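Local coordinates for L-glyceraldehyde 3-phosphate reductase (Clostridium beijerinckii, PDB 6HG6), which probably reduces aldehydes, furfural among them, with NADPH as the hydride donor, as an aldo-keto reductase built on a TIM barrel, at residues 223-231 with 277-285; 146-154 with 177-187. All blocks are in the same frame, centred on the assembly; numbering follows the deposited sequence. Where two conformers were deposited one is given.

Contact 1 of 2, residues 223-231 with 277-285; sequences SPLAQGTLT and TLAQMALSW. With NDP (NADPH dihydro-nicotinamide-adenine-dinucleotide phosphate), chain B.
L225 meets the helix at 278-286 with one methyl and the cofactor with the other. Its CD2 lies 3.7 Å from A282 CB and also touches the A279 carbonyl and L283 CD2, while its CD1 packs 3.7 Å from C8A of the NADPH adenine. The apolar packing continues with P224 CG on L283 CD2 (3.6 Å) and L230 CB on A282 CB (3.7 Å). L278 swings CG away from its own amide nitrogen (chi1 177°) and sets it against the L230 carbonyl carbon, with CD1 at L230 CD2 and CD2 at T231 O; helix 258-273 packs on both of these leucines.

No direct hydrogen bond joins the two segments. A CA-H...O contact runs from A279 CA to L230 O (3.1 Å), and a water donates to P224 O and A282 O. At the helix start, T277 and Q280 form a capping box, and T277 OG1 also bonds to E307.

On the cofactor side, the L225 N-H bonds to phosphate oxygen O1A (3.0 Å, 159°), and T231 CG2 and A279 CB come up against the adenine. The chemistry implies a loop held to the helix by greasy packing and one bridging water, with a backbone N-H directed at the pyrophosphate.

Contact 2 of 2, residues 146-154 with 177-187; sequences LEESMMALD and KAAAILNELKC
M150 turns CG anti to its carbonyl carbon (chi1 -66°) and bends again at chi2, which brings SD against both A178 CB (3.8 Å) and L182 CD1 (3.7 Å), its chain crossing that of L182 at about a right angle. D154 takes the other course, with CG anti to the backbone N (chi1 178°), and its carboxylate passes obliquely over L185 CB and up to C187 CB.

The axes of the segments 146-154 and 177-184 cross at -50° and come within 9.7 Å, and the packing runs along both. At one end, L146 puts CD2 3.6 Å from K177 CB. I181 reaches in with two branches: CG2 meets M150 CB at 3.6 Å, while CD1 touches L146 CG. Farther along, M151 CG touches L185 CD1 at 3.7 Å.

The 172-184 helix ends in a Schellman motif with K186 at positive phi, and the chain returns C187 CB to 3.3 Å from D154 OD1. That oxygen is salt-bridged to K158, whereas OD2 takes a water that also donates to L185 O. The interface thus joins neighbouring outer helices of the barrel by apolar contacts, and at its polar end K158 and a water meet the two carboxylate oxygens.

Overall arrangement
Both contacts belong to one eight-stranded parallel barrel but lie on opposite sides of the chain's centre, 34 Å apart between centres and about 20 Å between nearest atoms. Contact 2 closes before contact 1 opens along the chain. It pairs helices that flank strand 162-168, and its L153 side chain stays about 13 Å from NADPH, so it is structural packing away from the cofactor. Contact 1 lies at the cofactor itself: the loop after strand 218-222 touches the pyrophosphate and adenine, and helix 278-286 meets the adenine through A279. Elsewhere NADPH is held by N308, Q304, S300, D61, S168 and the backbone of W33; the L283 side chain is about 3 Å from that of N308.

Contact 1 of 2, residues 223-231 with 277-285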
loop_
_atom_site.group_PDB
_atom_site.type_symbol
_atom_site.label_atom_id
_atom_site.label_comp_id
_atom_site.label_asym_id
_atom_site.label_seq_id
_atom_site.Cartn_x
_atom_site.Cartn_y
_atom_site.Cartn_z
ATOM N N SER A 223 -3.996 3.454 4.323
ATOM C CA SER A 223 -5.008 4.305 4.983
ATOM C C SER A 223 -4.335 5.361 5.854
ATOM O O SER A 223 -4.769 5.586 6.983
ATOM C CB SER A 223 -5.945 3.492 5.816
ATOM O OG SER A 223 -6.919 4.341 6.378
ATOM N N PRO A 224 -3.276 6.044 5.362
ATOM C CA PRO A 224 -2.614 7.089 6.153
ATOM C C PRO A 224 -3.495 8.308 6.467
ATOM O O PRO A 224 -3.116 9.080 7.351
ATOM C CB PRO A 224 -1.492 7.558 5.221
ATOM C CG PRO A 224 -2.026 7.229 3.831
ATOM C CD PRO A 224 -2.682 5.889 4.028
ATOM N N LEU A 225 -4.603 8.512 5.724
ATOM C CA LEU A 225 -5.483 9.684 5.945
ATOM C C LEU A 225 -6.689 9.305 6.795
ATOM O O LEU A 225 -7.531 10.189 7.015
ATOM C CB LEU A 225 -5.858 10.351 4.621
ATOM C CG LEU A 225 -4.658 10.708 3.748
ATOM C CD1 LEU A 225 -5.082 11.322 2.422
ATOM C CD2 LEU A 225 -3.685 11.609 4.485
ATOM N N ALA A 226 -6.701 8.103 7.369
ATOM C CA ALA A 226 -7.697 7.669 8.376
ATOM C C ALA A 226 -9.128 8.042 7.942
ATOM O O ALA A 226 -9.762 8.841 8.651
ATOM C CB ALA A 226 -7.336 8.300 9.699
ATOM N N GLN A 227 -9.584 7.488 6.810
ATOM C CA GLN A 227 -10.945 7.677 6.215
ATOM C C GLN A 227 -11.314 9.160 6.078
ATOM O O GLN A 227 -12.451 9.518 6.422
ATOM C CB GLN A 227 -12.049 7.005 7.030
ATOM C CG GLN A 227 -11.995 5.484 7.052
ATOM C CD GLN A 227 -11.421 4.912 8.327
ATOM O OE1 GLN A 227 -10.589 5.526 9.006
ATOM N NE2 GLN A 227 -11.879 3.716 8.670
ATOM N N GLY A 228 -10.405 9.994 5.579
ATOM C CA GLY A 228 -10.644 11.430 5.353
ATOM C C GLY A 228 -10.535 12.261 6.620
ATOM O O GLY A 228 -10.627 13.512 6.509
ATOM N N THR A 229 -10.360 11.655 7.799
ATOM C CA THR A 229 -10.244 12.438 9.068
ATOM C C THR A 229 -8.926 13.208 9.083
ATOM O O THR A 229 -8.885 14.255 9.743
ATOM C CB THR A 229 -10.391 11.601 10.342
ATOM O OG1 THR A 229 -9.381 10.583 10.404
ATOM C CG2 THR A 229 -11.776 10.991 10.438
ATOM N N LEU A 230 -7.895 12.758 8.365
ATOM C CA LEU A 230 -6.608 13.512 8.292
ATOM C C LEU A 230 -6.523 14.266 6.959
ATOM O O LEU A 230 -5.486 14.188 6.290
ATOM C CB LEU A 230 -5.423 12.581 8.549
ATOM C CG LEU A 230 -5.306 12.024 9.972
ATOM C CD1 LEU A 230 -4.411 10.779 10.002
ATOM C CD2 LEU A 230 -4.799 13.085 10.940
ATOM N N THR A 231 -7.589 15.003 6.619
ATOM C CA THR A 231 -7.697 15.881 5.418
ATOM C C THR A 231 -8.448 17.161 5.806
ATOM O O THR A 231 -8.754 17.320 7.002
ATOM C CB THR A 231 -8.429 15.191 4.254
ATOM O OG1 THR A 231 -9.825 15.106 4.548
ATOM C CG2 THR A 231 -7.893 13.806 3.945
ATOM N N THR A 277 -0.633 20.949 4.174
ATOM C CA THR A 277 -2.036 20.601 4.485
ATOM C C THR A 277 -1.980 19.487 5.541
ATOM O O THR A 277 -0.912 18.820 5.660
ATOM C CB THR A 277 -2.783 20.099 3.242
ATOM O OG1 THR A 277 -2.070 18.960 2.765
ATOM C CG2 THR A 277 -2.934 21.152 2.163
ATOM N N LEU A 278 -3.091 19.247 6.238
ATOM C CA LEU A 278 -3.194 18.127 7.207
ATOM C C LEU A 278 -2.882 16.813 6.484
ATOM O O LEU A 278 -2.051 16.031 6.986
ATOM C CB LEU A 278 -4.576 18.126 7.864
ATOM C CG LEU A 278 -4.820 16.965 8.828
ATOM C CD1 LEU A 278 -3.679 16.836 9.828
ATOM C CD2 LEU A 278 -6.134 17.157 9.567
ATOM N N ALA A 279 -3.471 16.575 5.308
ATOM C CA ALA A 279 -3.226 15.351 4.515
ATOM C C ALA A 279 -1.729 15.193 4.275
ATOM O O ALA A 279 -1.192 14.068 4.466
ATOM C CB ALA A 279 -3.957 15.389 3.193
ATOM N N GLN A 280 -1.074 16.273 3.854
ATOM C CA GLN A 280 0.377 16.226 3.559
ATOM C C GLN A 280 1.154 15.874 4.832
ATOM O O GLN A 280 2.040 15.022 4.745
ATOM C CB GLN A 280 0.872 17.530 2.969
ATOM C CG GLN A 280 0.529 17.682 1.501
ATOM C CD GLN A 280 1.001 19.028 1.011
ATOM O OE1 GLN A 280 0.893 20.029 1.711
ATOM N NE2 GLN A 280 1.660 18.999 -0.142
ATOM N N MET A 281 0.792 16.453 5.981
ATOM C CA MET A 281 1.535 16.150 7.226
ATOM C C MET A 281 1.280 14.696 7.624
ATOM O O MET A 281 2.206 14.029 8.118
ATOM C CB MET A 281 1.115 17.046 8.377
ATOM C CG MET A 281 1.954 16.775 9.582
ATOM S SD MET A 281 1.583 17.863 10.957
ATOM C CE MET A 281 0.077 17.102 11.577
ATOM N N ALA A 282 0.052 14.211 7.426
ATOM C CA ALA A 282 -0.322 12.831 7.780
ATOM C C ALA A 282 0.543 11.861 6.969
ATOM O O ALA A 282 0.936 10.827 7.538
ATOM C CB ALA A 282 -1.809 12.608 7.560
ATOM N N LEU A 283 0.800 12.169 5.688
ATOM C CA LEU A 283 1.634 11.307 4.812
ATOM C C LEU A 283 3.090 11.380 5.284
ATOM O O LEU A 283 3.703 10.322 5.427
ATOM C CB LEU A 283 1.530 11.736 3.352
ATOM C CG LEU A 283 0.143 11.636 2.716
ATOM C CD1 LEU A 283 0.222 12.074 1.261
ATOM C CD2 LEU A 283 -0.418 10.241 2.817
ATOM N N SER A 284 3.586 12.582 5.557
ATOM C CA SER A 284 4.970 12.797 6.060
ATOM C C SER A 284 5.154 12.046 7.382
ATOM O O SER A 284 6.206 11.442 7.576
ATOM C CB SER A 284 5.299 14.219 6.216
ATOM O OG SER A 284 5.191 14.876 4.979
ATOM N N TRP A 285 4.159 12.071 8.265
ATOM C CA TRP A 285 4.308 11.444 9.594
ATOM C C TRP A 285 4.480 9.927 9.448
ATOM O O TRP A 285 5.331 9.329 10.131
ATOM C CB TRP A 285 3.120 11.858 10.474
ATOM C CG TRP A 285 3.200 11.295 11.850
ATOM C CD1 TRP A 285 3.702 11.924 12.944
ATOM C CD2 TRP A 285 2.769 9.998 12.291
ATOM N NE1 TRP A 285 3.613 11.099 14.026
ATOM C CE2 TRP A 285 3.050 9.927 13.673
ATOM C CE3 TRP A 285 2.161 8.911 11.677
ATOM C CZ2 TRP A 285 2.788 8.794 14.434
ATOM C CZ3 TRP A 285 1.889 7.794 12.439
ATOM C CH2 TRP A 285 2.174 7.752 13.798
HETATM P PA NDP B . -5.653 7.210 1.888
HETATM O O1A NDP B . -5.756 7.084 3.372
HETATM O O2A NDP B . -4.498 7.833 1.173
HETATM O O5B NDP B . -7.022 7.817 1.302
HETATM C C5B NDP B . -7.144 8.047 -0.127
HETATM C C4B NDP B . -8.308 8.967 -0.387
HETATM O O4B NDP B . -8.102 10.183 0.378
HETATM C C3B NDP B . -8.512 9.435 -1.836
HETATM O O3B NDP B . -9.322 8.555 -2.610
HETATM C C2B NDP B . -9.197 10.777 -1.617
HETATM O O2B NDP B . -10.564 10.507 -1.320
HETATM C C1B NDP B . -8.485 11.306 -0.377
HETATM N N9A NDP B . -7.278 12.085 -0.624
HETATM C C8A NDP B . -6.090 11.643 -1.151
HETATM N N7A NDP B . -5.163 12.568 -1.198
HETATM C C5A NDP B . -5.776 13.694 -0.667
HETATM C C6A NDP B . -5.317 15.007 -0.442
HETATM N N6A NDP B . -4.086 15.417 -0.737
HETATM N N1A NDP B . -6.184 15.890 0.117
HETATM C C2A NDP B . -7.422 15.468 0.412
HETATM N N3A NDP B . -7.959 14.260 0.253
HETATM C C4A NDP B . -7.077 13.406 -0.297
HETATM O O3 NDP B . -5.672 5.711 1.279
HETATM P PN NDP B . -6.776 4.565 1.108
HETATM O O1N NDP B . -7.524 4.860 -0.149
HETATM O O2N NDP B . -7.521 4.326 2.381
HETATM O O5D NDP B . -5.814 3.295 0.856
HETATM C C5D NDP B . -4.717 3.456 -0.080
HETATM C C4D NDP B . -4.346 2.105 -0.645
HETATM O O4D NDP B . -3.923 1.243 0.427
HETATM C C3D NDP B . -5.468 1.309 -1.306
HETATM O O3D NDP B . -5.730 1.801 -2.612
HETATM C C2D NDP B . -4.852 -0.095 -1.273
HETATM O O2D NDP B . -3.921 -0.242 -2.313
HETATM C C1D NDP B . -4.156 -0.115 0.085
HETATM N N1N NDP B . -4.989 -0.746 1.139
HETATM C C2N NDP B . -4.623 -1.964 1.658
HETATM C C3N NDP B . -5.468 -2.725 2.418
HETATM C C7N NDP B . -4.988 -4.053 2.941
HETATM O O7N NDP B . -3.883 -4.513 2.597
HETATM N N7N NDP B . -5.812 -4.711 3.756
HETATM C C4N NDP B . -6.841 -2.173 2.687
HETATM C C5N NDP B . -7.054 -0.775 2.256
HETATM C C6N NDP B . -6.130 -0.113 1.595
HETATM P P2B NDP B . -11.653 11.608 -1.782
HETATM O O1X NDP B . -11.217 12.405 -2.994
HETATM O O2X NDP B . -12.904 10.790 -2.064
HETATM O O3X NDP B . -11.782 12.469 -0.534
HETATM O O HOH W 1 -1.142 9.620 9.168
#

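Contact 2 of 2, residues 146-154 with 177-187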
loop_
_atom_site.group_PDB
_atom_site.type_symbol
_atom_site.label_atom_id
_atom_site.label_comp_id
_atom_site.label_asym_id
_atom_site.label_seq_id
_atom_site.Cartn_x
_atom_site.Cartn_y
_atom_site.Cartn_z
ATOM N N LEU A 146 -0.048 -21.755 9.120
ATOM C CA LEU A 146 0.741 -20.704 8.472
ATOM C C LEU A 146 1.639 -21.326 7.398
ATOM O O LEU A 146 1.804 -20.727 6.349
ATOM C CB LEU A 146 1.562 -19.987 9.541
ATOM C CG LEU A 146 2.375 -18.804 9.027
ATOM C CD1 LEU A 146 1.522 -17.750 8.341
ATOM C CD2 LEU A 146 3.136 -18.171 10.184
ATOM N N GLU A 147 2.149 -22.524 7.659
ATOM C CA GLU A 147 3.019 -23.274 6.711
ATOM C C GLU A 147 2.313 -23.477 5.356
ATOM O O GLU A 147 2.999 -23.485 4.313
ATOM C CB GLU A 147 3.394 -24.596 7.376
ATOM C CG GLU A 147 4.223 -24.456 8.658
ATOM C CD GLU A 147 3.584 -24.033 9.987
ATOM O OE1 GLU A 147 2.324 -23.964 10.097
ATOM O OE2 GLU A 147 4.404 -23.781 10.948
ATOM N N GLU A 148 0.995 -23.688 5.353
ATOM C CA GLU A 148 0.208 -23.887 4.111
ATOM C C GLU A 148 0.121 -22.583 3.344
ATOM O O GLU A 148 0.340 -22.606 2.124
ATOM C CB GLU A 148 -1.164 -24.500 4.372
ATOM C CG GLU A 148 -1.974 -24.631 3.095
ATOM C CD GLU A 148 -3.302 -25.382 3.244
ATOM O OE1 GLU A 148 -3.488 -26.130 4.245
ATOM O OE2 GLU A 148 -4.145 -25.220 2.350
ATOM N N SER A 149 -0.238 -21.474 3.993
ATOM C CA SER A 149 -0.379 -20.165 3.324
ATOM C C SER A 149 0.983 -19.697 2.790
ATOM O O SER A 149 1.073 -19.226 1.652
ATOM C CB SER A 149 -1.005 -19.139 4.252
ATOM O OG SER A 149 -2.198 -19.634 4.828
ATOM N N MET A 150 2.028 -19.883 3.572
ATOM C CA MET A 150 3.377 -19.422 3.171
ATOM C C MET A 150 3.912 -20.322 2.041
ATOM O O MET A 150 4.510 -19.786 1.093
ATOM C CB MET A 150 4.331 -19.397 4.372
ATOM C CG MET A 150 3.950 -18.345 5.441
ATOM S SD MET A 150 3.714 -16.653 4.819
ATOM C CE MET A 150 1.941 -16.584 4.539
ATOM N N MET A 151 3.653 -21.612 2.085
ATOM C CA MET A 151 4.086 -22.519 0.980
ATOM C C MET A 151 3.350 -22.144 -0.308
ATOM O O MET A 151 3.920 -22.325 -1.390
ATOM C CB MET A 151 3.876 -23.990 1.351
ATOM C CG MET A 151 4.917 -24.473 2.319
ATOM S SD MET A 151 4.742 -26.237 2.742
ATOM C CE MET A 151 5.034 -26.858 1.085
ATOM N N ALA A 152 2.122 -21.627 -0.217
ATOM C CA ALA A 152 1.371 -21.150 -1.390
ATOM C C ALA A 152 2.092 -19.937 -1.982
ATOM O O ALA A 152 2.251 -19.883 -3.209
ATOM C CB ALA A 152 -0.078 -20.851 -1.016
ATOM N N LEU A 153 2.540 -18.976 -1.157
ATOM C CA LEU A 153 3.304 -17.818 -1.683
ATOM C C LEU A 153 4.587 -18.347 -2.337
ATOM O O LEU A 153 5.003 -17.866 -3.417
ATOM C CB LEU A 153 3.630 -16.847 -0.557
ATOM C CG LEU A 153 2.451 -16.188 0.148
ATOM C CD1 LEU A 153 2.931 -15.117 1.101
ATOM C CD2 LEU A 153 1.518 -15.579 -0.854
ATOM N N ASP A 154 5.238 -19.303 -1.693
ATOM C CA ASP A 154 6.485 -19.884 -2.227
ATOM C C ASP A 154 6.217 -20.542 -3.599
ATOM O O ASP A 154 7.000 -20.351 -4.534
ATOM C CB ASP A 154 7.086 -20.872 -1.253
ATOM C CG ASP A 154 8.348 -21.537 -1.792
ATOM O OD1 ASP A 154 9.329 -20.776 -2.076
ATOM O OD2 ASP A 154 8.329 -22.788 -1.960
ATOM N N LYS A 177 7.059 -15.606 12.543
ATOM C CA LYS A 177 6.847 -17.017 12.150
ATOM C C LYS A 177 6.858 -17.139 10.622
ATOM O O LYS A 177 7.471 -18.083 10.109
ATOM C CB LYS A 177 5.552 -17.521 12.767
ATOM C CG LYS A 177 5.631 -17.617 14.279
ATOM C CD LYS A 177 4.387 -18.168 14.874
ATOM C CE LYS A 177 4.463 -18.120 16.381
ATOM N NZ LYS A 177 3.167 -18.545 16.941
ATOM N N ALA A 178 6.192 -16.223 9.923
ATOM C CA ALA A 178 6.117 -16.228 8.455
ATOM C C ALA A 178 7.533 -16.068 7.897
ATOM O O ALA A 178 7.895 -16.830 6.963
ATOM C CB ALA A 178 5.221 -15.122 7.963
ATOM N N ALA A 179 8.294 -15.132 8.456
ATOM C CA ALA A 179 9.674 -14.874 7.992
ATOM C C ALA A 179 10.498 -16.161 8.146
ATOM O O ALA A 179 11.306 -16.475 7.234
ATOM C CB ALA A 179 10.307 -13.752 8.763
ATOM N N ALA A 180 10.329 -16.883 9.255
ATOM C CA ALA A 180 11.098 -18.120 9.503
ATOM C C ALA A 180 10.731 -19.176 8.453
ATOM O O ALA A 180 11.632 -19.911 7.963
ATOM C CB ALA A 180 10.878 -18.625 10.906
ATOM N N ILE A 181 9.446 -19.309 8.134
ATOM C CA ILE A 181 8.996 -20.325 7.156
ATOM C C ILE A 181 9.507 -19.945 5.780
ATOM O O ILE A 181 10.004 -20.835 5.106
ATOM C CB ILE A 181 7.481 -20.497 7.189
ATOM C CG1 ILE A 181 7.079 -21.132 8.526
ATOM C CG2 ILE A 181 7.003 -21.286 5.980
ATOM C CD1 ILE A 181 5.629 -20.863 8.890
ATOM N N LEU A 182 9.356 -18.688 5.368
ATOM C CA LEU A 182 9.779 -18.272 4.005
ATOM C C LEU A 182 11.305 -18.355 3.878
ATOM O O LEU A 182 11.799 -18.682 2.786
ATOM C CB LEU A 182 9.152 -16.928 3.678
ATOM C CG LEU A 182 7.637 -17.014 3.502
ATOM C CD1 LEU A 182 7.040 -15.644 3.465
ATOM C CD2 LEU A 182 7.278 -17.825 2.246
ATOM N N ASN A 183 12.033 -18.121 4.963
ATOM C CA ASN A 183 13.509 -18.315 4.986
ATOM C C ASN A 183 13.841 -19.795 4.719
ATOM O O ASN A 183 14.723 -20.055 3.863
ATOM C CB ASN A 183 14.143 -17.861 6.304
ATOM C CG ASN A 183 14.560 -16.411 6.264
ATOM O OD1 ASN A 183 14.948 -15.920 5.207
ATOM N ND2 ASN A 183 14.482 -15.729 7.398
ATOM N N GLU A 184 13.182 -20.729 5.411
ATOM C CA GLU A 184 13.425 -22.195 5.269
ATOM C C GLU A 184 13.016 -22.633 3.845
ATOM O O GLU A 184 13.674 -23.543 3.309
ATOM C CB GLU A 184 12.725 -22.945 6.413
ATOM C CG GLU A 184 12.967 -24.445 6.463
ATOM C CD GLU A 184 12.652 -25.113 7.799
ATOM O OE1 GLU A 184 12.791 -24.438 8.860
ATOM O OE2 GLU A 184 12.297 -26.330 7.794
ATOM N N LEU A 185 12.008 -22.003 3.229
ATOM C CA LEU A 185 11.613 -22.322 1.846
ATOM C C LEU A 185 12.498 -21.576 0.845
ATOM O O LEU A 185 12.325 -21.836 -0.335
ATOM C CB LEU A 185 10.151 -21.929 1.660
ATOM C CG LEU A 185 9.177 -22.735 2.499
ATOM C CD1 LEU A 185 7.798 -22.091 2.441
ATOM C CD2 LEU A 185 9.131 -24.178 2.041
ATOM N N LYS A 186 13.373 -20.671 1.307
ATOM C CA LYS A 186 14.258 -19.850 0.439
ATOM C C LYS A 186 13.403 -19.089 -0.557
ATOM O O LYS A 186 13.625 -19.169 -1.774
ATOM C CB LYS A 186 15.301 -20.730 -0.258
ATOM C CG LYS A 186 16.288 -21.362 0.689
ATOM C CD LYS A 186 17.470 -21.902 -0.057
ATOM C CE LYS A 186 18.690 -22.005 0.815
ATOM N NZ LYS A 186 18.459 -22.959 1.915
ATOM N N CYS A 187 12.382 -18.428 -0.032
ATOM C CA CYS A 187 11.436 -17.616 -0.793
ATOM C C CYS A 187 11.655 -16.159 -0.461
ATOM O O CYS A 187 11.518 -15.776 0.709
ATOM C CB CYS A 187 10.012 -17.987 -0.443
ATOM S SG CYS A 187 8.805 -17.080 -1.431
HETATM O O HOH W 2 10.714 -23.768 -1.570
#